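PDB 2CYC: tyrosine--tRNA ligase from Pyrococcus horikoshii, which binds L-tyrosine and, as a class I aminoacyl-tRNA synthetase, probably activates it with ATP and transfers it to tRNA(Tyr). Local coordinates for residues 56-61 against 66-71; 105-108 against 112-115; 130-135 against 204-209; 175-180 against 195-200. One frame throughout, in Å; residues are numbered along the deposited sequence.

Interaction 1: 56-61 against 66-71; sequences AKIADF and IKTRVF. With TYR (tyrosine), chain C.
Ile66 packs back against Phe61 where helix 48-63 turns toward strand 69-72, in the beta-alpha-beta crossover whose first strand is 36-40, part of the Rossmann-like catalytic domain of class I synthetases. Followed outward, the Ile66 side chain stays close to the helix: CB sits 3.3 Å from Phe61 O, CG1 remains near the same oxygen at 3.7 Å, and CD1 arrives obliquely at the ring, 4.0 Å from Phe61 CD1. With chi1 at -65°, CG1 points anti to the carbonyl carbon, which brings CD1 up to the Phe61 ring. The backbone joins in as well: Ile66 N donates to Phe61 O at 3.0 Å. Thr68 continues the seam with its methyl, whose CG2 is 3.7 Å from Phe61 CB, while its OG1 lies beside Ile58 CG2. Farther along the strand Ile58 and Val70 cross at about a right angle, Ile58 CD1 reaching Val70 CG2 at 4.0 Å. His36 of the first strand touches Ile58, Ile66 and Thr68, so strand 36-40 packs on the same buried seam. One residue beyond Val70, strand 69-72 enters the substrate pocket, where Phe71 CE2 lies 3.6 Å from OH of the bound tyrosine.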
loop_
_atom_site.group_PDB
_atom_site.type_symbol
_atom_site.label_atom_id
_atom_site.label_comp_id
_atom_site.label_asym_id
_atom_site.label_seq_id
_atom_site.Cartn_x
_atom_site.Cartn_y
_atom_site.Cartn_z
ATOM N N ALA A 56 26.190 -18.809 6.136
ATOM C CA ALA A 56 26.266 -20.266 6.189
ATOM C C ALA A 56 25.186 -20.893 5.297
ATOM O O ALA A 56 25.470 -21.803 4.524
ATOM C CB ALA A 56 26.104 -20.742 7.616
ATOM N N LYS A 57 23.949 -20.403 5.382
ATOM C CA LYS A 57 22.890 -20.981 4.552
ATOM C C LYS A 57 23.113 -20.702 3.065
ATOM O O LYS A 57 22.868 -21.568 2.221
ATOM C CB LYS A 57 21.504 -20.471 4.976
ATOM C CG LYS A 57 21.027 -20.979 6.334
ATOM C CD LYS A 57 21.381 -22.463 6.562
ATOM C CE LYS A 57 20.757 -23.385 5.510
ATOM N NZ LYS A 57 21.287 -24.776 5.623
ATOM N N ILE A 58 23.568 -19.492 2.744
ATOM C CA ILE A 58 23.821 -19.162 1.357
ATOM C C ILE A 58 24.844 -20.166 0.813
ATOM O O ILE A 58 24.683 -20.688 -0.298
ATOM C CB ILE A 58 24.319 -17.707 1.230
ATOM C CG1 ILE A 58 23.116 -16.750 1.355
ATOM C CG2 ILE A 58 25.019 -17.508 -0.096
ATOM C CD1 ILE A 58 23.508 -15.281 1.571
ATOM N N ALA A 59 25.869 -20.466 1.610
ATOM C CA ALA A 59 26.888 -21.431 1.201
ATOM C C ALA A 59 26.251 -22.799 0.978
ATOM O O ALA A 59 26.537 -23.467 -0.019
ATOM C CB ALA A 59 27.996 -21.534 2.268
ATOM N N ASP A 60 25.394 -23.220 1.908
ATOM C CA ASP A 60 24.724 -24.514 1.778
ATOM C C ASP A 60 23.866 -24.570 0.523
ATOM O O ASP A 60 23.886 -25.567 -0.213
ATOM C CB ASP A 60 23.814 -24.805 2.980
ATOM C CG ASP A 60 24.579 -24.960 4.278
ATOM O OD1 ASP A 60 25.777 -25.316 4.239
ATOM O OD2 ASP A 60 23.970 -24.746 5.344
ATOM N N PHE A 61 23.103 -23.503 0.289
ATOM C CA PHE A 61 22.214 -23.460 -0.862
ATOM C C PHE A 61 22.984 -23.578 -2.178
ATOM O O PHE A 61 22.572 -24.321 -3.074
ATOM C CB PHE A 61 21.350 -22.177 -0.848
ATOM C CG PHE A 61 20.426 -22.063 0.358
ATOM C CD1 PHE A 61 19.856 -23.202 0.935
ATOM C CD2 PHE A 61 20.111 -20.816 0.897
ATOM C CE1 PHE A 61 18.982 -23.102 2.031
ATOM C CE2 PHE A 61 19.237 -20.697 1.999
ATOM C CZ PHE A 61 18.671 -21.847 2.566
ATOM N N ILE A 66 21.329 -24.245 -5.832
ATOM C CA ILE A 66 20.304 -23.204 -5.748
ATOM C C ILE A 66 20.956 -21.854 -6.060
ATOM O O ILE A 66 22.034 -21.554 -5.542
ATOM C CB ILE A 66 19.700 -23.147 -4.321
ATOM C CG1 ILE A 66 18.961 -24.461 -4.017
ATOM C CG2 ILE A 66 18.769 -21.933 -4.190
ATOM C CD1 ILE A 66 18.612 -24.648 -2.558
ATOM N N LYS A 67 20.320 -21.048 -6.913
ATOM C CA LYS A 67 20.859 -19.726 -7.258
ATOM C C LYS A 67 20.539 -18.774 -6.104
ATOM O O LYS A 67 19.372 -18.507 -5.811
ATOM C CB LYS A 67 20.220 -19.206 -8.551
ATOM C CG LYS A 67 20.864 -17.930 -9.099
ATOM C CD LYS A 67 22.303 -18.174 -9.573
ATOM C CE LYS A 67 22.912 -16.918 -10.201
ATOM N NZ LYS A 67 24.397 -17.022 -10.378
ATOM N N THR A 68 21.581 -18.259 -5.472
ATOM C CA THR A 68 21.448 -17.393 -4.314
ATOM C C THR A 68 21.505 -15.895 -4.580
ATOM O O THR A 68 22.226 -15.424 -5.472
ATOM C CB THR A 68 22.513 -17.771 -3.263
ATOM O OG1 THR A 68 23.832 -17.570 -3.800
ATOM C CG2 THR A 68 22.349 -19.245 -2.877
ATOM N N ARG A 69 20.755 -15.144 -3.776
ATOM C CA ARG A 69 20.693 -13.689 -3.932
ATOM C C ARG A 69 20.520 -12.945 -2.617
ATOM O O ARG A 69 19.740 -13.367 -1.759
ATOM C CB ARG A 69 19.523 -13.320 -4.859
ATOM C CG ARG A 69 19.222 -11.815 -4.957
ATOM C CD ARG A 69 18.027 -11.563 -5.859
ATOM N NE ARG A 69 18.213 -12.175 -7.175
ATOM C CZ ARG A 69 17.336 -12.097 -8.176
ATOM N NH1 ARG A 69 17.598 -12.691 -9.332
ATOM N NH2 ARG A 69 16.201 -11.426 -8.029
ATOM N N VAL A 70 21.254 -11.843 -2.467
ATOM C CA VAL A 70 21.151 -10.982 -1.288
ATOM C C VAL A 70 20.356 -9.765 -1.781
ATOM O O VAL A 70 20.738 -9.114 -2.758
ATOM C CB VAL A 70 22.541 -10.525 -0.779
ATOM C CG1 VAL A 70 22.387 -9.363 0.211
ATOM C CG2 VAL A 70 23.264 -11.700 -0.116
ATOM N N PHE A 71 19.244 -9.493 -1.106
ATOM C CA PHE A 71 18.325 -8.405 -1.432
ATOM C C PHE A 71 18.509 -7.270 -0.414
ATOM O O PHE A 71 18.233 -7.449 0.780
ATOM C CB PHE A 71 16.897 -8.966 -1.369
ATOM C CG PHE A 71 15.824 -8.032 -1.867
ATOM C CD1 PHE A 71 15.650 -7.808 -3.234
ATOM C CD2 PHE A 71 14.919 -7.455 -0.971
ATOM C CE1 PHE A 71 14.587 -7.030 -3.705
ATOM C CE2 PHE A 71 13.849 -6.671 -1.428
ATOM C CZ PHE A 71 13.684 -6.463 -2.803
HETATM N N TYR C . 11.975 -7.577 6.963
HETATM C CA TYR C . 13.410 -7.975 6.831
HETATM C C TYR C . 14.181 -7.622 8.101
HETATM O O TYR C . 13.607 -6.927 8.968
HETATM C CB TYR C . 14.044 -7.270 5.621
HETATM C CG TYR C . 13.437 -7.681 4.294
HETATM C CD1 TYR C . 13.490 -9.005 3.858
HETATM C CD2 TYR C . 12.808 -6.743 3.470
HETATM C CE1 TYR C . 12.923 -9.389 2.630
HETATM C CE2 TYR C . 12.252 -7.111 2.245
HETATM C CZ TYR C . 12.306 -8.431 1.832
HETATM O OH TYR C . 11.739 -8.789 0.621
HETATM O OXT TYR C . 15.350 -8.039 8.213
#

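Interaction 2: 105-108 against 112-115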
loop_
_atom_site.group_PDB
_atom_site.type_symbol
_atom_site.label_atom_id
_atom_site.label_comp_id
_atom_site.label_asym_id
_atom_site.label_seq_id
_atom_site.Cartn_x
_atom_site.Cartn_y
_atom_site.Cartn_z
ATOM N N SER A 105 31.234 -12.159 4.641
ATOM C CA SER A 105 30.638 -13.074 5.608
ATOM C C SER A 105 30.348 -14.400 4.917
ATOM O O SER A 105 30.606 -15.465 5.465
ATOM C CB SER A 105 29.343 -12.496 6.175
ATOM O OG SER A 105 29.613 -11.381 7.004
ATOM N N ILE A 106 29.809 -14.323 3.704
ATOM C CA ILE A 106 29.497 -15.517 2.924
ATOM C C ILE A 106 30.795 -16.291 2.683
ATOM O O ILE A 106 30.847 -17.513 2.797
ATOM C CB ILE A 106 28.866 -15.125 1.567
ATOM C CG1 ILE A 106 27.472 -14.536 1.804
ATOM C CG2 ILE A 106 28.803 -16.331 0.641
ATOM C CD1 ILE A 106 26.906 -13.805 0.618
ATOM N N GLU A 107 31.849 -15.556 2.375
ATOM C CA GLU A 107 33.137 -16.156 2.111
ATOM C C GLU A 107 33.715 -16.923 3.302
ATOM O O GLU A 107 34.142 -18.062 3.139
ATOM C CB GLU A 107 34.099 -15.074 1.655
ATOM C CG GLU A 107 35.481 -15.550 1.327
ATOM C CD GLU A 107 36.336 -14.408 0.845
ATOM O OE1 GLU A 107 36.122 -13.951 -0.299
ATOM O OE2 GLU A 107 37.206 -13.954 1.617
ATOM N N VAL A 108 33.728 -16.330 4.497
ATOM C CA VAL A 108 34.273 -17.058 5.647
ATOM C C VAL A 108 33.419 -18.252 6.041
ATOM O O VAL A 108 33.907 -19.168 6.699
ATOM C CB VAL A 108 34.450 -16.175 6.903
ATOM C CG1 VAL A 108 35.378 -15.007 6.593
ATOM C CG2 VAL A 108 33.106 -15.703 7.403
ATOM N N ASP A 112 30.657 -18.906 -2.005
ATOM C CA ASP A 112 31.367 -18.184 -3.059
ATOM C C ASP A 112 30.583 -16.910 -3.359
ATOM O O ASP A 112 29.576 -16.942 -4.065
ATOM C CB ASP A 112 31.456 -19.042 -4.326
ATOM C CG ASP A 112 32.201 -18.345 -5.460
ATOM O OD1 ASP A 112 32.526 -17.139 -5.332
ATOM O OD2 ASP A 112 32.452 -19.009 -6.487
ATOM N N PRO A 113 31.045 -15.771 -2.830
ATOM C CA PRO A 113 30.418 -14.456 -3.006
ATOM C C PRO A 113 30.223 -14.069 -4.468
ATOM O O PRO A 113 29.244 -13.404 -4.818
ATOM C CB PRO A 113 31.394 -13.508 -2.309
ATOM C CG PRO A 113 32.109 -14.387 -1.333
ATOM C CD PRO A 113 32.328 -15.640 -2.120
ATOM N N LYS A 114 31.162 -14.484 -5.313
ATOM C CA LYS A 114 31.113 -14.163 -6.736
ATOM C C LYS A 114 29.919 -14.804 -7.433
ATOM O O LYS A 114 29.520 -14.386 -8.518
ATOM C CB LYS A 114 32.411 -14.611 -7.417
ATOM C CG LYS A 114 33.657 -13.936 -6.854
ATOM C CD LYS A 114 34.944 -14.577 -7.379
ATOM C CE LYS A 114 35.068 -16.045 -6.958
ATOM N NZ LYS A 114 35.112 -16.241 -5.471
ATOM N N LYS A 115 29.344 -15.823 -6.810
ATOM C CA LYS A 115 28.209 -16.486 -7.420
ATOM C C LYS A 115 26.907 -16.106 -6.733
ATOM O O LYS A 115 25.879 -16.738 -6.941
ATOM C CB LYS A 115 28.417 -17.999 -7.405
ATOM C CG LYS A 115 29.602 -18.457 -8.257
ATOM C CD LYS A 115 29.732 -19.973 -8.237
ATOM C CE LYS A 115 30.954 -20.445 -9.013
ATOM N NZ LYS A 115 30.922 -19.976 -10.423
#
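The connection from helix 87-108 to strand 117-120 folds back on the helix's last turn, bringing Pro113 against Ile106 and Glu107 in the alpha/beta catalytic domain. The proline ring leads with CG, which lies 3.7 Å from Glu107 CB, the two side chains meeting at a slant. The CG2 branch of Ile106 is 4.3 Å from Pro113 CG and also covers the Asp112 backbone, 4.1 Å from Asp112 N. With CG1 beside the backbone N of Ile106 (chi1 -69°), CG2 stands anti to that N and faces the loop, while Ile58 of helix 48-63 packs against the same side chain. The Asp112 carboxylate helps shape the turn: OD1 accepts from Lys114 N at 3.0 Å, an Asx turn, and Lys114 NZ forms a salt bridge to the same OD1 at 2.7 Å. The two nitrogens approach from opposite faces of the carboxylate, and residues 113-114 form a short 3-10 segment. Gln62 of helix 48-63 accepts from Asp112 N. No hydrogen bond joins the two segments, so the contact between them is mainly van der Waals packing, while the polar bonds inside 112-115 give the loop its shape; Lys114 NZ, 5.7 Å from Glu107 OE1, would probably also ease the negative charge there.

Interaction 3: 130-135 against 204-209; sequences YWQTVI and LRYHPI
Tyr206 and His207 lie against Gln132 and Thr133, fastening the loop between helix 191-200 and strand 209-211 to helix 128-138 of the catalytic domain, at the dimer interface. Along the loop, Leu204 reaches in to Asp136 and Ile137 of that helix, and Arg205 N donates to Asp136 OD2. Tyr206 follows with its ring held between two neighbours: Arg205 CB lies over one face, off-centre, and the Gln132 amide over the other, CD 3.6 Å above the plane and near its middle. Amide and ring are stacked only 13° from parallel, with NE2 of Gln132 3.4 Å from Tyr206 CZ, and the Gln132 CG adds a CH-pi contact 4.0 Å from the centroid of the Tyr206 ring. CG of Gln132 is anti to its own backbone N (chi1 177°) and the chain runs extended, which carries the amide across the ring. Leu87 of the second subunit also packs on Tyr206, and Trp75 of that subunit on Gln132. A serine in place of Tyr206 would probably deprive the Gln132 amide of its stacking surface and let it turn more freely. His207 comes next: its backbone N donates to a water at 2.9 Å, which also bonds Thr133 OG1. That hydroxyl meets the imidazole at its edge, in plane, in a hydrogen bond of 2.5 Å between Thr133 OG1 and His207 ND1, either of which could be the donor.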
loop_
_atom_site.group_PDB
_atom_site.type_symbol
_atom_site.label_atom_id
_atom_site.label_comp_id
_atom_site.label_asym_id
_atom_site.label_seq_id
_atom_site.Cartn_x
_atom_site.Cartn_y
_atom_site.Cartn_z
ATOM N N TYR A 130 5.577 -4.180 -10.608
ATOM C CA TYR A 130 5.904 -4.769 -9.320
ATOM C C TYR A 130 4.773 -4.354 -8.365
ATOM O O TYR A 130 4.226 -5.171 -7.613
ATOM C CB TYR A 130 7.223 -4.206 -8.794
ATOM C CG TYR A 130 7.409 -4.405 -7.300
ATOM C CD1 TYR A 130 7.985 -5.574 -6.794
ATOM C CD2 TYR A 130 6.979 -3.432 -6.388
ATOM C CE1 TYR A 130 8.131 -5.772 -5.421
ATOM C CE2 TYR A 130 7.119 -3.625 -5.019
ATOM C CZ TYR A 130 7.696 -4.793 -4.542
ATOM O OH TYR A 130 7.852 -4.968 -3.184
ATOM N N TRP A 131 4.418 -3.074 -8.408
ATOM C CA TRP A 131 3.365 -2.559 -7.535
ATOM C C TRP A 131 1.987 -3.111 -7.871
ATOM O O TRP A 131 1.107 -3.205 -6.999
ATOM C CB TRP A 131 3.381 -1.027 -7.545
ATOM C CG TRP A 131 4.609 -0.525 -6.832
ATOM C CD1 TRP A 131 5.829 -0.235 -7.386
ATOM C CD2 TRP A 131 4.786 -0.439 -5.415
ATOM N NE1 TRP A 131 6.757 0.012 -6.394
ATOM C CE2 TRP A 131 6.140 -0.108 -5.176
ATOM C CE3 TRP A 131 3.934 -0.618 -4.324
ATOM C CZ2 TRP A 131 6.657 0.047 -3.885
ATOM C CZ3 TRP A 131 4.452 -0.463 -3.036
ATOM C CH2 TRP A 131 5.797 -0.135 -2.831
ATOM N N GLN A 132 1.795 -3.502 -9.124
ATOM C CA GLN A 132 0.515 -4.074 -9.497
ATOM C C GLN A 132 0.398 -5.393 -8.730
ATOM O O GLN A 132 -0.685 -5.794 -8.306
ATOM C CB GLN A 132 0.454 -4.318 -10.997
ATOM C CG GLN A 132 -0.847 -4.986 -11.454
ATOM C CD GLN A 132 -0.991 -5.016 -12.963
ATOM O OE1 GLN A 132 -0.024 -5.262 -13.686
ATOM N NE2 GLN A 132 -2.206 -4.778 -13.448
ATOM N N THR A 133 1.531 -6.056 -8.536
ATOM C CA THR A 133 1.550 -7.313 -7.802
ATOM C C THR A 133 1.426 -7.051 -6.295
ATOM O O THR A 133 0.879 -7.873 -5.565
ATOM C CB THR A 133 2.808 -8.137 -8.181
ATOM O OG1 THR A 133 2.511 -8.878 -9.373
ATOM C CG2 THR A 133 3.223 -9.101 -7.070
ATOM N N VAL A 134 1.903 -5.905 -5.823
ATOM C CA VAL A 134 1.727 -5.587 -4.407
ATOM C C VAL A 134 0.205 -5.507 -4.186
ATOM O O VAL A 134 -0.325 -6.016 -3.191
ATOM C CB VAL A 134 2.354 -4.223 -4.019
ATOM C CG1 VAL A 134 1.821 -3.787 -2.658
ATOM C CG2 VAL A 134 3.896 -4.336 -3.960
ATOM N N ILE A 135 -0.490 -4.872 -5.132
ATOM C CA ILE A 135 -1.945 -4.732 -5.058
ATOM C C ILE A 135 -2.625 -6.104 -5.146
ATOM O O ILE A 135 -3.503 -6.424 -4.348
ATOM C CB ILE A 135 -2.505 -3.869 -6.218
ATOM C CG1 ILE A 135 -1.958 -2.441 -6.136
ATOM C CG2 ILE A 135 -4.032 -3.853 -6.167
ATOM C CD1 ILE A 135 -2.292 -1.740 -4.853
ATOM N N LEU A 204 -2.249 -15.665 -7.073
ATOM C CA LEU A 204 -1.639 -14.544 -7.801
ATOM C C LEU A 204 -1.877 -14.554 -9.306
ATOM O O LEU A 204 -1.768 -15.592 -9.965
ATOM C CB LEU A 204 -0.139 -14.507 -7.516
ATOM C CG LEU A 204 0.277 -13.583 -6.373
ATOM C CD1 LEU A 204 -0.678 -13.681 -5.199
ATOM C CD2 LEU A 204 1.683 -13.912 -5.970
ATOM N N ARG A 205 -2.182 -13.382 -9.849
ATOM C CA ARG A 205 -2.455 -13.270 -11.273
ATOM C C ARG A 205 -1.286 -12.778 -12.116
ATOM O O ARG A 205 -1.099 -13.239 -13.234
ATOM C CB ARG A 205 -3.649 -12.343 -11.522
ATOM C CG ARG A 205 -4.226 -12.503 -12.918
ATOM C CD ARG A 205 -5.067 -11.305 -13.344
ATOM N NE ARG A 205 -6.054 -11.665 -14.359
ATOM C CZ ARG A 205 -7.124 -12.423 -14.123
ATOM N NH1 ARG A 205 -7.346 -12.901 -12.904
ATOM N NH2 ARG A 205 -7.975 -12.702 -15.102
ATOM N N TYR A 206 -0.492 -11.847 -11.597
ATOM C CA TYR A 206 0.605 -11.308 -12.393
ATOM C C TYR A 206 1.966 -11.936 -12.160
ATOM O O TYR A 206 2.749 -12.096 -13.103
ATOM C CB TYR A 206 0.676 -9.794 -12.203
ATOM C CG TYR A 206 -0.651 -9.135 -12.492
ATOM C CD1 TYR A 206 -1.546 -8.856 -11.466
ATOM C CD2 TYR A 206 -1.039 -8.851 -13.807
ATOM C CE1 TYR A 206 -2.798 -8.311 -11.728
ATOM C CE2 TYR A 206 -2.299 -8.306 -14.085
ATOM C CZ TYR A 206 -3.170 -8.041 -13.040
ATOM O OH TYR A 206 -4.407 -7.505 -13.302
ATOM N N HIS A 207 2.265 -12.292 -10.917
ATOM C CA HIS A 207 3.548 -12.924 -10.665
ATOM C C HIS A 207 3.522 -14.255 -9.929
ATOM O O HIS A 207 4.266 -14.470 -8.975
ATOM C CB HIS A 207 4.509 -11.944 -9.986
ATOM C CG HIS A 207 4.959 -10.845 -10.896
ATOM N ND1 HIS A 207 4.259 -9.667 -11.043
ATOM C CD2 HIS A 207 5.978 -10.791 -11.787
ATOM C CE1 HIS A 207 4.826 -8.932 -11.986
ATOM N NE2 HIS A 207 5.871 -9.593 -12.454
ATOM N N PRO A 208 2.639 -15.167 -10.354
ATOM C CA PRO A 208 2.641 -16.456 -9.658
ATOM C C PRO A 208 3.917 -17.157 -10.140
ATOM O O PRO A 208 4.564 -16.692 -11.070
ATOM C CB PRO A 208 1.381 -17.144 -10.187
ATOM C CG PRO A 208 1.248 -16.577 -11.594
ATOM C CD PRO A 208 1.565 -15.098 -11.363
ATOM N N ILE A 209 4.293 -18.250 -9.496
ATOM C CA ILE A 209 5.470 -18.995 -9.913
ATOM C C ILE A 209 4.903 -20.173 -10.704
ATOM O O ILE A 209 4.293 -21.078 -10.132
ATOM C CB ILE A 209 6.269 -19.489 -8.690
ATOM C CG1 ILE A 209 6.733 -18.273 -7.871
ATOM C CG2 ILE A 209 7.454 -20.341 -9.146
ATOM C CD1 ILE A 209 7.498 -18.605 -6.617
HETATM O O HOH W 1 0.603 -11.204 -8.844
#

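Interaction 4: 175-180 against 195-200; sequences DIFYQG and VIAIEV. With TYR (tyrosine), chain C.
Phe177 drives the end of its ring against Ala197, where helices 164-178 and 191-200, joined through strand 183-187, pack together in the Rossmann-like catalytic domain. The ring comes edge-on: its CZ is 3.2 Å from Ala197 O, which lies near the ring plane, and its CE2 is 3.9 Å from Ala197 CB. The Ala197 methyl is shared, since Ile176 CD1 touches the same CB at 4.1 Å, and Val200 CG2 comes obliquely to the ring, 4.2 Å from Phe177 CE2. In Phe177, CG stands anti to the carbonyl carbon (chi1 -65°), which sends the ring across to the other helix. Ala201 and Leu204 close in on the ring from the loop after helix 191-200. A glycine at Phe177 would probably open a gap between the helices and leave Ala197 and Val200 without their aromatic neighbour. Farther out, helix 164-178 ends in a Schellman motif, Gly180 taking a positive phi of 65° and its N donating to Phe177 O. Gln179 turns back over this end, NE2 bonding Asp175 O at 2.8 Å from above the carbonyl plane. On the substrate side of the same helix, Asp175 binds the tyrosine ligand: Tyr130 OH bonds its OD1, while OD2 accepts from OH of the ligand at 2.5 Å.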
loop_
_atom_site.group_PDB
_atom_site.type_symbol
_atom_site.label_atom_id
_atom_site.label_comp_id
_atom_site.label_asym_id
_atom_site.label_seq_id
_atom_site.Cartn_x
_atom_site.Cartn_y
_atom_site.Cartn_z
ATOM N N ASP A 175 8.099 -8.976 -3.117
ATOM C CA ASP A 175 9.504 -9.141 -3.467
ATOM C C ASP A 175 9.775 -10.591 -3.837
ATOM O O ASP A 175 10.597 -10.880 -4.711
ATOM C CB ASP A 175 10.418 -8.782 -2.290
ATOM C CG ASP A 175 10.365 -7.320 -1.930
ATOM O OD1 ASP A 175 10.004 -6.503 -2.800
ATOM O OD2 ASP A 175 10.707 -6.993 -0.779
ATOM N N ILE A 176 9.095 -11.502 -3.147
ATOM C CA ILE A 176 9.286 -12.918 -3.404
ATOM C C ILE A 176 8.769 -13.321 -4.783
ATOM O O ILE A 176 9.496 -13.904 -5.594
ATOM C CB ILE A 176 8.585 -13.784 -2.309
ATOM C CG1 ILE A 176 9.360 -13.662 -0.989
ATOM C CG2 ILE A 176 8.485 -15.245 -2.769
ATOM C CD1 ILE A 176 8.644 -14.235 0.227
ATOM N N PHE A 177 7.517 -12.993 -5.061
ATOM C CA PHE A 177 6.930 -13.380 -6.333
ATOM C C PHE A 177 7.473 -12.642 -7.538
ATOM O O PHE A 177 7.639 -13.236 -8.597
ATOM C CB PHE A 177 5.411 -13.267 -6.234
ATOM C CG PHE A 177 4.830 -14.243 -5.260
ATOM C CD1 PHE A 177 4.726 -15.597 -5.595
ATOM C CD2 PHE A 177 4.497 -13.843 -3.972
ATOM C CE1 PHE A 177 4.308 -16.541 -4.652
ATOM C CE2 PHE A 177 4.077 -14.781 -3.016
ATOM C CZ PHE A 177 3.985 -16.133 -3.359
ATOM N N TYR A 178 7.791 -11.362 -7.371
ATOM C CA TYR A 178 8.316 -10.590 -8.483
ATOM C C TYR A 178 9.666 -11.115 -8.975
ATOM O O TYR A 178 9.948 -11.077 -10.170
ATOM C CB TYR A 178 8.468 -9.124 -8.098
ATOM C CG TYR A 178 8.699 -8.244 -9.298
ATOM C CD1 TYR A 178 7.634 -7.868 -10.119
ATOM C CD2 TYR A 178 9.978 -7.802 -9.627
ATOM C CE1 TYR A 178 7.839 -7.067 -11.233
ATOM C CE2 TYR A 178 10.196 -7.005 -10.736
ATOM C CZ TYR A 178 9.119 -6.638 -11.530
ATOM O OH TYR A 178 9.320 -5.815 -12.604
ATOM N N GLN A 179 10.502 -11.596 -8.058
ATOM C CA GLN A 179 11.815 -12.125 -8.429
ATOM C C GLN A 179 11.773 -13.635 -8.722
ATOM O O GLN A 179 12.811 -14.243 -8.977
ATOM C CB GLN A 179 12.828 -11.856 -7.305
ATOM C CG GLN A 179 12.914 -10.389 -6.867
ATOM C CD GLN A 179 13.881 -10.176 -5.715
ATOM O OE1 GLN A 179 15.091 -9.993 -5.914
ATOM N NE2 GLN A 179 13.353 -10.210 -4.497
ATOM N N GLY A 180 10.579 -14.224 -8.681
ATOM C CA GLY A 180 10.427 -15.652 -8.932
ATOM C C GLY A 180 11.098 -16.516 -7.874
ATOM O O GLY A 180 11.582 -17.608 -8.168
ATOM N N VAL A 195 4.584 -17.250 5.584
ATOM C CA VAL A 195 3.347 -18.015 5.729
ATOM C C VAL A 195 2.275 -17.371 4.822
ATOM O O VAL A 195 1.474 -18.063 4.201
ATOM C CB VAL A 195 2.856 -18.029 7.203
ATOM C CG1 VAL A 195 1.496 -18.736 7.306
ATOM C CG2 VAL A 195 3.879 -18.738 8.077
ATOM N N ILE A 196 2.274 -16.045 4.742
ATOM C CA ILE A 196 1.320 -15.341 3.890
ATOM C C ILE A 196 1.664 -15.628 2.420
ATOM O O ILE A 196 0.789 -15.925 1.610
ATOM C CB ILE A 196 1.360 -13.822 4.155
ATOM C CG1 ILE A 196 0.834 -13.525 5.568
ATOM C CG2 ILE A 196 0.527 -13.097 3.113
ATOM C CD1 ILE A 196 1.105 -12.103 6.056
ATOM N N ALA A 197 2.948 -15.557 2.089
ATOM C CA ALA A 197 3.395 -15.826 0.730
ATOM C C ALA A 197 2.905 -17.205 0.269
ATOM O O ALA A 197 2.417 -17.363 -0.843
ATOM C CB ALA A 197 4.916 -15.765 0.665
ATOM N N ILE A 198 3.038 -18.201 1.134
ATOM C CA ILE A 198 2.612 -19.543 0.793
ATOM C C ILE A 198 1.100 -19.612 0.616
ATOM O O ILE A 198 0.618 -20.279 -0.298
ATOM C CB ILE A 198 3.104 -20.545 1.858
ATOM C CG1 ILE A 198 4.624 -20.691 1.730
ATOM C CG2 ILE A 198 2.434 -21.889 1.684
ATOM C CD1 ILE A 198 5.292 -21.403 2.909
ATOM N N GLU A 199 0.357 -18.907 1.469
ATOM C CA GLU A 199 -1.110 -18.863 1.379
ATOM C C GLU A 199 -1.648 -18.224 0.082
ATOM O O GLU A 199 -2.627 -18.704 -0.488
ATOM C CB GLU A 199 -1.694 -18.082 2.563
ATOM C CG GLU A 199 -1.966 -18.906 3.815
ATOM C CD GLU A 199 -2.323 -18.037 5.016
ATOM O OE1 GLU A 199 -3.012 -17.007 4.828
ATOM O OE2 GLU A 199 -1.924 -18.391 6.149
ATOM N N VAL A 200 -1.017 -17.146 -0.385
ATOM C CA VAL A 200 -1.499 -16.472 -1.591
ATOM C C VAL A 200 -0.845 -16.903 -2.903
ATOM O O VAL A 200 -1.295 -16.495 -3.976
ATOM C CB VAL A 200 -1.320 -14.931 -1.481
ATOM C CG1 VAL A 200 -1.966 -14.409 -0.181
ATOM C CG2 VAL A 200 0.180 -14.571 -1.536
HETATM N N TYR C . 11.975 -7.577 6.963
HETATM C CA TYR C . 13.410 -7.975 6.831
HETATM C C TYR C . 14.181 -7.622 8.101
HETATM O O TYR C . 13.607 -6.927 8.968
HETATM C CB TYR C . 14.044 -7.270 5.621
HETATM C CG TYR C . 13.437 -7.681 4.294
HETATM C CD1 TYR C . 13.490 -9.005 3.858
HETATM C CD2 TYR C . 12.808 -6.743 3.470
HETATM C CE1 TYR C . 12.923 -9.389 2.630
HETATM C CE2 TYR C . 12.252 -7.111 2.245
HETATM C CZ TYR C . 12.306 -8.431 1.832
HETATM O OH TYR C . 11.739 -8.789 0.621
HETATM O OXT TYR C . 15.350 -8.039 8.213
#

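From the N terminus, interaction 1 closes a short loop between helix 48-63 and strand 69-72, and interaction 2 closes another at the end of helix 87-108; the two follow in series yet touch, Ile106 packing on Ile58 and Val70. The chain then opens interaction 3 at 130-135, and before 204-209 returns to close it, interaction 4 both opens and closes, so the pairing of 175-180 with 195-200 is wholly enclosed. Leu204 and His207 pack on Phe177, uniting these two. Interaction 4 also meets interaction 1, through Arg69 with Gln179, and both reach the bound tyrosine. None of the contacts cross, and together they link the central sheet, the substrate pocket and the dimer-side helix 128-138.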